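Local coordinates for SusD-like protein BACOVA_02651 (Bacteroides ovatus, PDB 5E75), which binds polysaccharide at the cell surface and probably captures xyloglucan before its transport into the periplasm for degradation, at residues A109-R114 against N163-N168; R146-E151 against P506-P511; F157-L162 against A188-A193. All coordinates share one frame; numbering follows the deposited sequence.

Contact 1. Residues A109-R114 against N163-N168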
ATOM      1  N   ALA A 109     -23.823  -2.969   5.193  1.00  9.20           N
ATOM      2  CA  ALA A 109     -23.313  -3.881   4.177  1.00  8.98           C
ATOM      3  C   ALA A 109     -23.064  -3.169   2.848  1.00  9.90           C
ATOM      4  O   ALA A 109     -22.027  -3.376   2.200  1.00  9.49           O
ATOM      5  CB  ALA A 109     -24.289  -5.051   3.972  1.00  9.54           C
ATOM      6  N   ILE A 110     -24.009  -2.329   2.434  1.00 10.01           N
ATOM      7  CA  ILE A 110     -23.819  -1.531   1.230  1.00 10.05           C
ATOM      8  C   ILE A 110     -22.617  -0.615   1.406  1.00 10.49           C
ATOM      9  O   ILE A 110     -21.813  -0.454   0.481  1.00 10.22           O
ATOM     10  CB  ILE A 110     -25.080  -0.716   0.877  1.00  9.46           C
ATOM     11  CG1 ILE A 110     -26.217  -1.676   0.503  1.00 12.26           C
ATOM     12  CG2 ILE A 110     -24.808   0.236  -0.285  1.00 11.90           C
ATOM     13  CD1 ILE A 110     -27.609  -1.013   0.500  1.00 13.31           C
ATOM     14  N   ALA A 111     -22.481  -0.023   2.586  1.00  9.53           N
ATOM     15  CA  ALA A 111     -21.362   0.885   2.844  1.00  8.80           C
ATOM     16  C   ALA A 111     -20.012   0.170   2.789  1.00  9.72           C
ATOM     17  O   ALA A 111     -19.050   0.717   2.253  1.00  9.58           O
ATOM     18  CB  ALA A 111     -21.538   1.586   4.192  1.00  9.77           C
ATOM     19  N   GLU A 112     -19.927  -1.043   3.340  1.00  9.59           N
ATOM     20  CA  GLU A 112     -18.674  -1.784   3.271  1.00  8.80           C
ATOM     21  C   GLU A 112     -18.354  -2.140   1.827  1.00 10.05           C
ATOM     22  O   GLU A 112     -17.196  -2.030   1.403  1.00  9.37           O
ATOM     23  CB  GLU A 112     -18.762  -3.041   4.123  1.00 10.93           C
ATOM     24  CG  GLU A 112     -18.821  -2.767   5.610  1.00 13.48           C
ATOM     25  CD  GLU A 112     -19.005  -4.045   6.398  1.00 17.89           C
ATOM     26  OE1 GLU A 112     -20.086  -4.665   6.303  1.00 24.90           O
ATOM     27  OE2 GLU A 112     -18.055  -4.478   7.065  1.00 14.16           O
ATOM     28  N   ALA A 113     -19.360  -2.564   1.066  1.00  8.87           N
ATOM     29  CA  ALA A 113     -19.182  -2.885  -0.344  1.00  8.48           C
ATOM     30  C   ALA A 113     -18.686  -1.647  -1.095  1.00  9.51           C
ATOM     31  O   ALA A 113     -17.715  -1.727  -1.845  1.00  9.49           O
ATOM     32  CB  ALA A 113     -20.480  -3.386  -0.937  1.00  9.76           C
ATOM     33  N   ARG A 114     -19.334  -0.503  -0.893  1.00  9.44           N
ATOM     34  CA  ARG A 114     -18.956   0.694  -1.630  1.00  8.88           C
ATOM     35  C   ARG A 114     -17.578   1.215  -1.190  1.00  9.62           C
ATOM     36  O   ARG A 114     -16.816   1.727  -2.012  1.00  9.29           O
ATOM     37  CB  ARG A 114     -20.032   1.772  -1.505  1.00  9.91           C
ATOM     38  CG  ARG A 114     -21.334   1.339  -2.160  1.00 11.56           C
ATOM     39  CD  ARG A 114     -22.367   2.455  -2.255  1.00 10.94           C
ATOM     40  NE  ARG A 114     -21.979   3.474  -3.223  1.00 11.48           N
ATOM     41  CZ  ARG A 114     -22.754   4.484  -3.597  1.00 11.11           C
ATOM     42  NH1 ARG A 114     -23.976   4.614  -3.095  1.00 14.84           N
ATOM     43  NH2 ARG A 114     -22.307   5.360  -4.486  1.00 12.19           N
ATOM     44  N   ASN A 163     -18.596   8.792  -0.029  1.00  9.33           N
ATOM     45  CA  ASN A 163     -19.628   9.607   0.633  1.00 11.56           C
ATOM     46  C   ASN A 163     -20.667   8.705   1.283  1.00 11.53           C
ATOM     47  O   ASN A 163     -21.046   8.926   2.420  1.00 11.88           O
ATOM     48  CB  ASN A 163     -20.326  10.566  -0.345  1.00 11.07           C
ATOM     49  CG  ASN A 163     -19.476  11.765  -0.724  1.00 14.98           C
ATOM     50  OD1 ASN A 163     -18.541  12.137  -0.017  1.00 13.92           O
ATOM     51  ND2 ASN A 163     -19.832  12.405  -1.829  1.00 16.15           N
ATOM     52  N   TYR A 164     -21.107   7.682   0.560  1.00 10.07           N
ATOM     53  CA  TYR A 164     -22.097   6.773   1.115  1.00  9.89           C
ATOM     54  C   TYR A 164     -21.522   6.076   2.339  1.00 11.37           C
ATOM     55  O   TYR A 164     -22.193   5.934   3.359  1.00 11.00           O
ATOM     56  CB  TYR A 164     -22.565   5.751   0.081  1.00 10.13           C
ATOM     57  CG  TYR A 164     -23.695   4.880   0.596  1.00 10.04           C
ATOM     58  CD1 TYR A 164     -23.439   3.742   1.369  1.00 10.91           C
ATOM     59  CD2 TYR A 164     -25.027   5.201   0.338  1.00 12.79           C
ATOM     60  CE1 TYR A 164     -24.474   2.960   1.864  1.00 12.49           C
ATOM     61  CE2 TYR A 164     -26.066   4.403   0.827  1.00 13.28           C
ATOM     62  CZ  TYR A 164     -25.768   3.292   1.584  1.00 11.97           C
ATOM     63  OH  TYR A 164     -26.755   2.493   2.092  1.00 13.04           O
ATOM     64  N   ALA A 165     -20.269   5.638   2.260  1.00 10.25           N
ATOM     65  CA  ALA A 165     -19.667   4.931   3.377  1.00  9.98           C
ATOM     66  C   ALA A 165     -19.471   5.839   4.592  1.00 11.45           C
ATOM     67  O   ALA A 165     -19.661   5.405   5.726  1.00 11.25           O
ATOM     68  CB  ALA A 165     -18.338   4.299   2.964  1.00 10.46           C
ATOM     69  N   VAL A 166     -19.079   7.094   4.368  1.00 10.84           N
ATOM     70  CA  VAL A 166     -18.959   8.036   5.473  1.00 10.60           C
ATOM     71  C   VAL A 166     -20.310   8.166   6.191  1.00 13.27           C
ATOM     72  O   VAL A 166     -20.369   8.202   7.420  1.00 15.06           O
ATOM     73  CB  VAL A 166     -18.488   9.429   4.991  1.00 11.39           C
ATOM     74  CG1 VAL A 166     -18.657  10.514   6.100  1.00 13.41           C
ATOM     75  CG2 VAL A 166     -17.029   9.359   4.526  1.00 12.26           C
ATOM     76  N   ASP A 167     -21.386   8.258   5.418  1.00 12.19           N
ATOM     77  CA  ASP A 167     -22.713   8.470   5.994  1.00 15.00           C
ATOM     78  C   ASP A 167     -23.343   7.231   6.615  1.00 15.36           C
ATOM     79  O   ASP A 167     -24.249   7.359   7.447  1.00 18.20           O
ATOM     80  CB  ASP A 167     -23.655   9.034   4.934  1.00 15.24           C
ATOM     81  CG  ASP A 167     -23.289  10.444   4.522  1.00 24.38           C
ATOM     82  OD1 ASP A 167     -22.623  11.155   5.308  1.00 28.34           O
ATOM     83  OD2 ASP A 167     -23.678  10.835   3.402  1.00 30.75           O
ATOM     84  N   ASN A 168     -22.895   6.041   6.233  1.00 12.43           N
ATOM     85  CA  ASN A 168     -23.592   4.824   6.649  1.00 12.66           C
ATOM     86  C   ASN A 168     -22.777   3.784   7.418  1.00 14.41           C
ATOM     87  O   ASN A 168     -23.302   2.738   7.801  1.00 17.30           O
ATOM     88  CB  ASN A 168     -24.234   4.168   5.431  1.00 11.35           C
ATOM     89  CG  ASN A 168     -25.382   4.980   4.886  1.00 14.29           C
ATOM     90  OD1 ASN A 168     -26.505   4.899   5.393  1.00 17.70           O
ATOM     91  ND2 ASN A 168     -25.123   5.765   3.864  1.00 13.47           N
TER
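The Tyr-164 ring lies against the Ile-110 to Arg-114 face of the neighbouring helix. Methyl CG2 of Ile-110 approaches obliquely, 3.5 Å from Tyr-164 CE1, and Ala-111 CA sits in the ring plane, 3.8 Å from Tyr-164 CD1. At the other end of the ring, Arg-114 NH1 comes obliquely to 3.6 Å from Tyr-164 CD2; the guanidinium and ring planes are 24° apart, and Tyr-164 CB rests over the guanidinium face. Beside the ring, small residues allow close spacing: Ala-165 CB touches Ala-111 O at 3.7 Å, and Ala-111 CB meets Asn-168 CB at 3.9 Å. Segments 109-114 and 163-168 approach to 8.3 Å between axes, at 143° and so roughly antiparallel, in the helical N-terminal region of this SusD-family protein, whose sequence families fall in the TPR clan. Tyr-164 reaches across because CG is anti to its backbone N (chi1 -174°). Further out, Asn-168 ND2 donates to Tyr-164 O (3.0 Å), which also places this amide nitrogen over the centre of the ring. Arg-114 has Asp-161 and Glu-519 as salt-bridge partners, while helix 70-95 packs on Ile-110 through Val-93.

Contact 2. Residues R146-E151 against P506-P511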
ATOM      1  N   ARG A 146     -16.733  -3.131 -23.444  1.00 15.81           N
ATOM      2  CA  ARG A 146     -17.199  -1.873 -22.874  1.00 16.82           C
ATOM      3  C   ARG A 146     -16.052  -0.870 -22.824  1.00 13.24           C
ATOM      4  O   ARG A 146     -14.909  -1.263 -22.606  1.00 14.04           O
ATOM      5  CB  ARG A 146     -17.696  -2.111 -21.445  1.00 16.81           C
ATOM      6  CG  ARG A 146     -18.824  -3.126 -21.326  1.00 25.58           C
ATOM      7  CD  ARG A 146     -20.127  -2.559 -21.840  1.00 24.88           C
ATOM      8  NE  ARG A 146     -21.226  -3.519 -21.708  1.00 28.70           N
ATOM      9  CZ  ARG A 146     -22.512  -3.186 -21.654  1.00 39.32           C
ATOM     10  NH1 ARG A 146     -22.878  -1.911 -21.705  1.00 39.64           N
ATOM     11  NH2 ARG A 146     -23.438  -4.131 -21.540  1.00 36.52           N
ATOM     12  N   PRO A 147     -16.360   0.428 -22.987  1.00 12.81           N
ATOM     13  CA  PRO A 147     -15.282   1.411 -23.028  1.00 12.04           C
ATOM     14  C   PRO A 147     -14.736   1.787 -21.658  1.00 11.29           C
ATOM     15  O   PRO A 147     -15.407   1.635 -20.630  1.00 13.50           O
ATOM     16  CB  PRO A 147     -15.958   2.631 -23.653  1.00 12.46           C
ATOM     17  CG  PRO A 147     -17.392   2.499 -23.297  1.00 16.30           C
ATOM     18  CD  PRO A 147     -17.670   1.036 -23.298  1.00 16.18           C
ATOM     19  N   LEU A 148     -13.502   2.267 -21.673  1.00 10.46           N
ATOM     20  CA  LEU A 148     -12.905   2.916 -20.527  1.00 11.65           C
ATOM     21  C   LEU A 148     -13.648   4.201 -20.200  1.00 10.64           C
ATOM     22  O   LEU A 148     -14.216   4.843 -21.083  1.00 10.78           O
ATOM     23  CB  LEU A 148     -11.462   3.268 -20.858  1.00 11.92           C
ATOM     24  CG  LEU A 148     -10.503   2.099 -21.090  1.00 11.12           C
ATOM     25  CD1 LEU A 148      -9.275   2.578 -21.860  1.00 11.51           C
ATOM     26  CD2 LEU A 148     -10.108   1.527 -19.757  1.00 12.05           C
ATOM     27  N   ASN A 149     -13.613   4.584 -18.928  1.00 10.29           N
ATOM     28  CA  ASN A 149     -14.088   5.896 -18.507  1.00 10.56           C
ATOM     29  C   ASN A 149     -12.932   6.801 -18.107  1.00 11.29           C
ATOM     30  O   ASN A 149     -11.846   6.324 -17.773  1.00 11.89           O
ATOM     31  CB  ASN A 149     -15.081   5.724 -17.360  1.00 10.73           C
ATOM     32  CG  ASN A 149     -16.295   4.924 -17.776  1.00 12.34           C
ATOM     33  OD1 ASN A 149     -16.553   3.826 -17.266  1.00 11.00           O
ATOM     34  ND2 ASN A 149     -17.048   5.460 -18.729  1.00 11.67           N
ATOM     35  N   ARG A 150     -13.158   8.112 -18.143  1.00 11.25           N
ATOM     36  CA  ARG A 150     -12.071   9.074 -17.955  1.00 11.27           C
ATOM     37  C   ARG A 150     -11.596   9.122 -16.513  1.00 10.30           C
ATOM     38  O   ARG A 150     -12.336   8.792 -15.601  1.00 11.08           O
ATOM     39  CB  ARG A 150     -12.524  10.474 -18.367  1.00 12.82           C
ATOM     40  CG  ARG A 150     -13.053  10.565 -19.798  1.00 13.71           C
ATOM     41  CD  ARG A 150     -13.746  11.904 -20.026  1.00 20.25           C
ATOM     42  NE  ARG A 150     -14.890  12.023 -19.130  1.00 19.80           N
ATOM     43  CZ  ARG A 150     -15.784  13.002 -19.151  1.00 24.41           C
ATOM     44  NH1 ARG A 150     -15.693  13.978 -20.048  1.00 24.92           N
ATOM     45  NH2 ARG A 150     -16.786  12.987 -18.281  1.00 24.53           N
ATOM     46  N   GLU A 151     -10.346   9.518 -16.314  1.00 10.48           N
ATOM     47  CA  GLU A 151      -9.808   9.690 -14.978  1.00 11.31           C
ATOM     48  C   GLU A 151     -10.735  10.540 -14.090  1.00  9.18           C
ATOM     49  O   GLU A 151     -10.946  10.196 -12.926  1.00 10.68           O
ATOM     50  CB  GLU A 151      -8.388  10.275 -15.061  1.00 11.11           C
ATOM     51  CG  GLU A 151      -7.382   9.285 -15.667  1.00 11.94           C
ATOM     52  CD  GLU A 151      -5.977   9.838 -15.867  1.00 13.32           C
ATOM     53  OE1 GLU A 151      -5.682  10.966 -15.424  1.00 14.91           O
ATOM     54  OE2 GLU A 151      -5.152   9.134 -16.485  1.00 16.16           O
ATOM     55  N   PRO A 506     -11.274  -4.998 -27.064  1.00 13.98           N
ATOM     56  CA  PRO A 506     -10.432  -4.045 -27.801  1.00 15.78           C
ATOM     57  C   PRO A 506     -10.677  -2.573 -27.465  1.00 15.62           C
ATOM     58  O   PRO A 506      -9.873  -1.725 -27.873  1.00 16.21           O
ATOM     59  CB  PRO A 506     -10.770  -4.320 -29.275  1.00 18.42           C
ATOM     60  CG  PRO A 506     -11.940  -5.239 -29.271  1.00 28.82           C
ATOM     61  CD  PRO A 506     -11.990  -5.924 -27.958  1.00 17.87           C
ATOM     62  N   LEU A 507     -11.741  -2.256 -26.734  1.00 15.02           N
ATOM     63  CA  LEU A 507     -11.969  -0.864 -26.372  1.00 14.43           C
ATOM     64  C   LEU A 507     -10.977  -0.401 -25.318  1.00 12.56           C
ATOM     65  O   LEU A 507     -10.868   0.795 -25.065  1.00 13.16           O
ATOM     66  CB  LEU A 507     -13.408  -0.628 -25.908  1.00 14.08           C
ATOM     67  CG  LEU A 507     -14.483  -0.837 -26.983  1.00 14.80           C
ATOM     68  CD1 LEU A 507     -15.872  -0.594 -26.426  1.00 16.17           C
ATOM     69  CD2 LEU A 507     -14.257   0.056 -28.183  1.00 18.41           C
ATOM     70  N   LEU A 508     -10.238  -1.329 -24.715  1.00 13.09           N
ATOM     71  CA  LEU A 508      -9.154  -0.947 -23.818  1.00 12.38           C
ATOM     72  C   LEU A 508      -8.052  -0.195 -24.579  1.00 13.07           C
ATOM     73  O   LEU A 508      -7.259   0.516 -23.968  1.00 15.02           O
ATOM     74  CB  LEU A 508      -8.588  -2.154 -23.067  1.00 12.99           C
ATOM     75  CG  LEU A 508      -9.541  -2.816 -22.066  1.00 12.47           C
ATOM     76  CD1 LEU A 508      -8.861  -4.024 -21.443  1.00 15.29           C
ATOM     77  CD2 LEU A 508     -10.040  -1.861 -20.972  1.00 15.65           C
ATOM     78  N   ASN A 509      -8.036  -0.318 -25.904  1.00 13.27           N
ATOM     79  CA  ASN A 509      -7.103   0.437 -26.751  1.00 15.83           C
ATOM     80  C   ASN A 509      -7.706   1.703 -27.358  1.00 16.72           C
ATOM     81  O   ASN A 509      -7.060   2.372 -28.170  1.00 20.52           O
ATOM     82  CB  ASN A 509      -6.591  -0.447 -27.894  1.00 19.82           C
ATOM     83  CG  ASN A 509      -5.374  -1.270 -27.515  1.00 23.94           C
ATOM     84  OD1 ASN A 509      -4.614  -0.913 -26.620  1.00 27.65           O
ATOM     85  ND2 ASN A 509      -5.182  -2.380 -28.218  1.00 30.31           N
ATOM     86  N   GLU A 510      -8.922   2.051 -26.952  1.00 14.46           N
ATOM     87  CA  GLU A 510      -9.627   3.201 -27.505  1.00 16.22           C
ATOM     88  C   GLU A 510      -9.796   4.265 -26.438  1.00 14.68           C
ATOM     89  O   GLU A 510      -9.630   3.995 -25.250  1.00 14.33           O
ATOM     90  CB  GLU A 510     -10.993   2.775 -28.039  1.00 16.05           C
ATOM     91  CG  GLU A 510     -10.912   1.739 -29.167  1.00 15.31           C
ATOM     92  CD  GLU A 510     -10.182   2.272 -30.385  1.00 25.82           C
ATOM     93  OE1 GLU A 510     -10.311   3.480 -30.668  1.00 28.13           O
ATOM     94  OE2 GLU A 510      -9.466   1.489 -31.045  1.00 30.52           O
ATOM     95  N   PRO A 511     -10.120   5.495 -26.855  1.00 13.82           N
ATOM     96  CA  PRO A 511     -10.214   6.592 -25.891  1.00 14.66           C
ATOM     97  C   PRO A 511     -11.285   6.354 -24.827  1.00 11.40           C
ATOM     98  O   PRO A 511     -12.311   5.738 -25.137  1.00 12.96           O
ATOM     99  CB  PRO A 511     -10.606   7.790 -26.767  1.00 17.55           C
ATOM    100  CG  PRO A 511     -10.132   7.447 -28.120  1.00 16.30           C
ATOM    101  CD  PRO A 511     -10.253   5.969 -28.248  1.00 16.21           C
TER
HETATM  102  O   HOH W   1     -12.529   2.938 -24.374  1.00 12.21           O
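A short 3-10 turn, 506-509, which follows helix 499-504, packs on the extended linker that leads into helix 151-168. Leu-507 faces Pro-147, while Leu-508 starts away from Leu-148 and only its end comes back to it. Leu-507 CD1 lies 3.6 Å from both Arg-146 C and Pro-147 N, so the methyl rests on the peptide link ahead of the proline; the Leu-507 and Pro-147 side chains lie side by side, pointing the same way. Leu-148 CD2 meets Leu-508 CD2 at 3.6 Å, their side chains crossing at about a right angle. The other Leu-148 methyl, CD1, lies 3.6 Å from Leu-508 O and 3.7 Å from Glu-510 O. The contact thus joins the linker between helices 137-142 and 151-168 to the loop after helix 499-504, 355 residues later. No direct hydrogen bond spans the two segments, but a water does: it accepts from Leu-148 N (2.9 Å) and lies within donating distance of Leu-507 O (2.8 Å) and Pro-511 O, though nearby acceptors outnumber its protons. Leu-507 O also takes Glu-510 N, closing the turn. Just beyond, Leu-148 is backbone-bonded to Val-513, and Asn-149 ND2 donates to Val-513 O.

Contact 3. Residues F157-L162 against A188-A193. With EDO (1,2-ethanediol), chain C.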
ATOM      1  N   PHE A 157     -16.612   8.720  -9.161  1.00  8.81           N
ATOM      2  CA  PHE A 157     -17.222   7.450  -8.773  1.00  7.97           C
ATOM      3  C   PHE A 157     -16.703   7.037  -7.391  1.00  9.22           C
ATOM      4  O   PHE A 157     -17.461   6.618  -6.515  1.00 10.37           O
ATOM      5  CB  PHE A 157     -16.885   6.420  -9.860  1.00 10.46           C
ATOM      6  CG  PHE A 157     -17.595   5.109  -9.724  1.00  9.43           C
ATOM      7  CD1 PHE A 157     -17.108   4.117  -8.889  1.00 12.63           C
ATOM      8  CD2 PHE A 157     -18.734   4.853 -10.464  1.00 11.63           C
ATOM      9  CE1 PHE A 157     -17.757   2.901  -8.773  1.00 11.57           C
ATOM     10  CE2 PHE A 157     -19.389   3.647 -10.360  1.00 13.96           C
ATOM     11  CZ  PHE A 157     -18.903   2.660  -9.513  1.00 12.80           C
ATOM     12  N   ILE A 158     -15.393   7.154  -7.202  1.00  7.98           N
ATOM     13  CA  ILE A 158     -14.763   6.871  -5.919  1.00  9.05           C
ATOM     14  C   ILE A 158     -15.323   7.771  -4.810  1.00  9.37           C
ATOM     15  O   ILE A 158     -15.698   7.304  -3.738  1.00  8.92           O
ATOM     16  CB  ILE A 158     -13.236   7.071  -6.030  1.00  8.45           C
ATOM     17  CG1 ILE A 158     -12.587   5.985  -6.896  1.00  8.34           C
ATOM     18  CG2 ILE A 158     -12.567   7.084  -4.670  1.00  9.72           C
ATOM     19  CD1 ILE A 158     -11.212   6.365  -7.428  1.00  9.14           C
ATOM     20  N   ILE A 159     -15.411   9.068  -5.094  1.00  9.23           N
ATOM     21  CA  ILE A 159     -15.957  10.023  -4.130  1.00  9.40           C
ATOM     22  C   ILE A 159     -17.407   9.680  -3.743  1.00 10.92           C
ATOM     23  O   ILE A 159     -17.781   9.705  -2.557  1.00  9.83           O
ATOM     24  CB  ILE A 159     -15.833  11.478  -4.660  1.00 10.58           C
ATOM     25  CG1 ILE A 159     -14.368  11.926  -4.652  1.00 10.46           C
ATOM     26  CG2 ILE A 159     -16.684  12.448  -3.828  1.00 11.85           C
ATOM     27  CD1 ILE A 159     -14.100  13.152  -5.519  1.00 11.27           C
ATOM     28  N   ASN A 160     -18.219   9.329  -4.728  1.00  9.77           N
ATOM     29  CA  ASN A 160     -19.609   8.999  -4.441  1.00 10.39           C
ATOM     30  C   ASN A 160     -19.709   7.780  -3.525  1.00  9.59           C
ATOM     31  O   ASN A 160     -20.507   7.755  -2.578  1.00  9.39           O
ATOM     32  CB  ASN A 160     -20.385   8.722  -5.733  1.00  9.71           C
ATOM     33  CG  ASN A 160     -20.628   9.968  -6.566  1.00 11.19           C
ATOM     34  OD1 ASN A 160     -20.361  11.099  -6.137  1.00 13.38           O
ATOM     35  ND2 ASN A 160     -21.115   9.757  -7.788  1.00 12.63           N
ATOM     36  N   ASP A 161     -18.897   6.770  -3.798  1.00  9.22           N
ATOM     37  CA  ASP A 161     -18.876   5.564  -2.980  1.00  9.52           C
ATOM     38  C   ASP A 161     -18.419   5.890  -1.554  1.00 10.43           C
ATOM     39  O   ASP A 161     -19.023   5.434  -0.570  1.00  9.01           O
ATOM     40  CB  ASP A 161     -17.931   4.507  -3.559  1.00  9.19           C
ATOM     41  CG  ASP A 161     -18.563   3.638  -4.628  1.00 10.88           C
ATOM     42  OD1 ASP A 161     -19.801   3.712  -4.841  1.00 12.77           O
ATOM     43  OD2 ASP A 161     -17.828   2.856  -5.252  1.00 11.98           O
ATOM     44  N   LEU A 162     -17.357   6.678  -1.431  1.00  9.19           N
ATOM     45  CA  LEU A 162     -16.880   7.051  -0.115  1.00  9.45           C
ATOM     46  C   LEU A 162     -17.882   7.908   0.661  1.00  9.67           C
ATOM     47  O   LEU A 162     -17.995   7.771   1.886  1.00 10.24           O
ATOM     48  CB  LEU A 162     -15.524   7.751  -0.227  1.00  9.51           C
ATOM     49  CG  LEU A 162     -14.400   6.815  -0.668  1.00  9.80           C
ATOM     50  CD1 LEU A 162     -13.159   7.603  -1.030  1.00 10.63           C
ATOM     51  CD2 LEU A 162     -14.083   5.794   0.400  1.00 10.00           C
ATOM     52  N   ALA A 188     -10.145  11.754   2.388  1.00  9.14           N
ATOM     53  CA  ALA A 188      -9.151  12.815   2.488  1.00  7.73           C
ATOM     54  C   ALA A 188      -8.014  12.573   1.492  1.00  9.34           C
ATOM     55  O   ALA A 188      -7.557  13.512   0.810  1.00 10.10           O
ATOM     56  CB  ALA A 188      -8.619  12.912   3.895  1.00  9.76           C
ATOM     57  N   LYS A 189      -7.554  11.323   1.408  1.00  8.82           N
ATOM     58  CA  LYS A 189      -6.482  10.960   0.481  1.00  8.64           C
ATOM     59  C   LYS A 189      -6.903  11.177  -0.968  1.00  7.92           C
ATOM     60  O   LYS A 189      -6.112  11.616  -1.798  1.00  9.35           O
ATOM     61  CB  LYS A 189      -6.027   9.507   0.684  1.00 10.24           C
ATOM     62  CG  LYS A 189      -5.342   9.243   2.003  1.00 13.64           C
ATOM     63  CD  LYS A 189      -4.864   7.811   2.097  1.00 13.54           C
ATOM     64  CE  LYS A 189      -3.848   7.471   1.037  1.00 13.49           C
ATOM     65  NZ  LYS A 189      -3.229   6.132   1.325  1.00 17.59           N
ATOM     66  N   VAL A 190      -8.155  10.851  -1.274  1.00  8.59           N
ATOM     67  CA  VAL A 190      -8.685  11.007  -2.628  1.00  7.61           C
ATOM     68  C   VAL A 190      -8.769  12.491  -3.026  1.00  8.90           C
ATOM     69  O   VAL A 190      -8.336  12.863  -4.115  1.00  8.84           O
ATOM     70  CB  VAL A 190     -10.049  10.281  -2.765  1.00  8.45           C
ATOM     71  CG1 VAL A 190     -10.685  10.583  -4.107  1.00 10.69           C
ATOM     72  CG2 VAL A 190      -9.863   8.783  -2.609  1.00  8.71           C
ATOM     73  N   TYR A 191      -9.317  13.327  -2.148  1.00  9.65           N
ATOM     74  CA  TYR A 191      -9.371  14.757  -2.442  1.00  9.16           C
ATOM     75  C   TYR A 191      -7.969  15.350  -2.597  1.00  9.37           C
ATOM     76  O   TYR A 191      -7.724  16.156  -3.504  1.00 10.44           O
ATOM     77  CB  TYR A 191     -10.159  15.507  -1.373  1.00  9.44           C
ATOM     78  CG  TYR A 191     -11.657  15.478  -1.565  1.00  9.90           C
ATOM     79  CD1 TYR A 191     -12.243  15.979  -2.725  1.00 10.63           C
ATOM     80  CD2 TYR A 191     -12.479  14.949  -0.601  1.00 10.80           C
ATOM     81  CE1 TYR A 191     -13.606  15.963  -2.910  1.00 12.70           C
ATOM     82  CE2 TYR A 191     -13.863  14.942  -0.769  1.00 12.07           C
ATOM     83  CZ  TYR A 191     -14.404  15.439  -1.938  1.00 10.71           C
ATOM     84  OH  TYR A 191     -15.782  15.440  -2.129  1.00 13.83           O
ATOM     85  N   LEU A 192      -7.036  14.957  -1.733  1.00  8.68           N
ATOM     86  CA  LEU A 192      -5.668  15.442  -1.884  1.00  9.33           C
ATOM     87  C   LEU A 192      -5.081  15.001  -3.222  1.00  9.89           C
ATOM     88  O   LEU A 192      -4.432  15.802  -3.927  1.00  9.80           O
ATOM     89  CB  LEU A 192      -4.771  14.995  -0.724  1.00  8.20           C
ATOM     90  CG  LEU A 192      -3.302  15.437  -0.793  1.00  9.61           C
ATOM     91  CD1 LEU A 192      -3.169  16.970  -0.798  1.00 11.89           C
ATOM     92  CD2 LEU A 192      -2.526  14.817   0.345  1.00 10.15           C
ATOM     93  N   ALA A 193      -5.314  13.738  -3.597  1.00  8.29           N
ATOM     94  CA  ALA A 193      -4.809  13.234  -4.867  1.00  9.02           C
ATOM     95  C   ALA A 193      -5.428  13.963  -6.051  1.00  9.44           C
ATOM     96  O   ALA A 193      -4.750  14.233  -7.039  1.00  9.62           O
ATOM     97  CB  ALA A 193      -5.064  11.715  -4.985  1.00  9.74           C
TER
HETATM   98  C1  EDO C 602      -6.338   3.946  -0.572  1.00 19.77           C
HETATM   99  O1  EDO C 602      -4.961   4.257  -0.764  1.00 23.84           O
HETATM  100  C2  EDO C 602      -6.674   2.585  -1.167  1.00 21.04           C
HETATM  101  O2  EDO C 602      -6.985   2.691  -2.558  1.00 15.39           O
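Lys-189 NZ, on the second of the two helices, forms a salt bridge with Asp-362 and a weak hydrogen bond, 3.3 Å, to O1 of a bound 1,2-ethanediol. This diol, probably left by the crystallisation liquor, is also hydrogen-bonded to Cys-119 O and Arg-126. The next residue along, Val-190, turns into the other helix and carries the contact. Its CG2 meets Ile-158 CG2 and Leu-162 CD1, each at 3.8 Å, while its CG1 lies 4.0 Å from Ile-159 CG1. With chi1 at 173°, CG1 is anti to the backbone N and CG2 sits beside it, which spreads the two methyls over different neighbours. In all three pairs the side chains run obliquely to one another. Tyr-191 supplies the second point of touch. Its CB does not head for the other helix, yet the ring carries its end across: OH reaches Ile-159 CG2 at 3.6 Å and CE1 reaches Ile-159 CD1 at 3.9 Å, the two side chains standing at about a right angle. The segments of helices 151-168 and 180-195 run at 156° with axes 10.5 Å apart, a near-antiparallel pair of the helical N-terminal region, separated by branched side chains. Helix 103-125 packs on Ile-158 and Leu-162, and helix 205-221 on Tyr-191. Cutting Val-190 back to an alanine would probably open a gap between the helices and leave Ile-158, Ile-159 and Leu-162 without the methyls they rest on. All five touching residues are buried and no hydrogen bond crosses the interface, consistent with the two helices being held here by burial of apolar surface rather than by directional polar bonds.

How the contacts relate
From the N terminus, residues 109-114 come first, on helix 103-125, and contact 1 closes a loop of 48 residues when the end of helix 151-168 returns to them. Within that loop lie 146-151 and 157-162, the first segments of contacts 2 and 3, whose partners come after 168; contact 1 therefore crosses both. Contact 3 closes a shorter loop of 25 residues onto helix 180-195 and falls wholly within the 354-residue span of contact 2. Contacts 1 and 3 share helix 151-168 and touch through the Arg-114 to Asp-161 salt bridge, tying three helices together. Contact 2, about 7 Å from contact 3 at nearest atoms, brings the C-terminal segment to the linker before that helix.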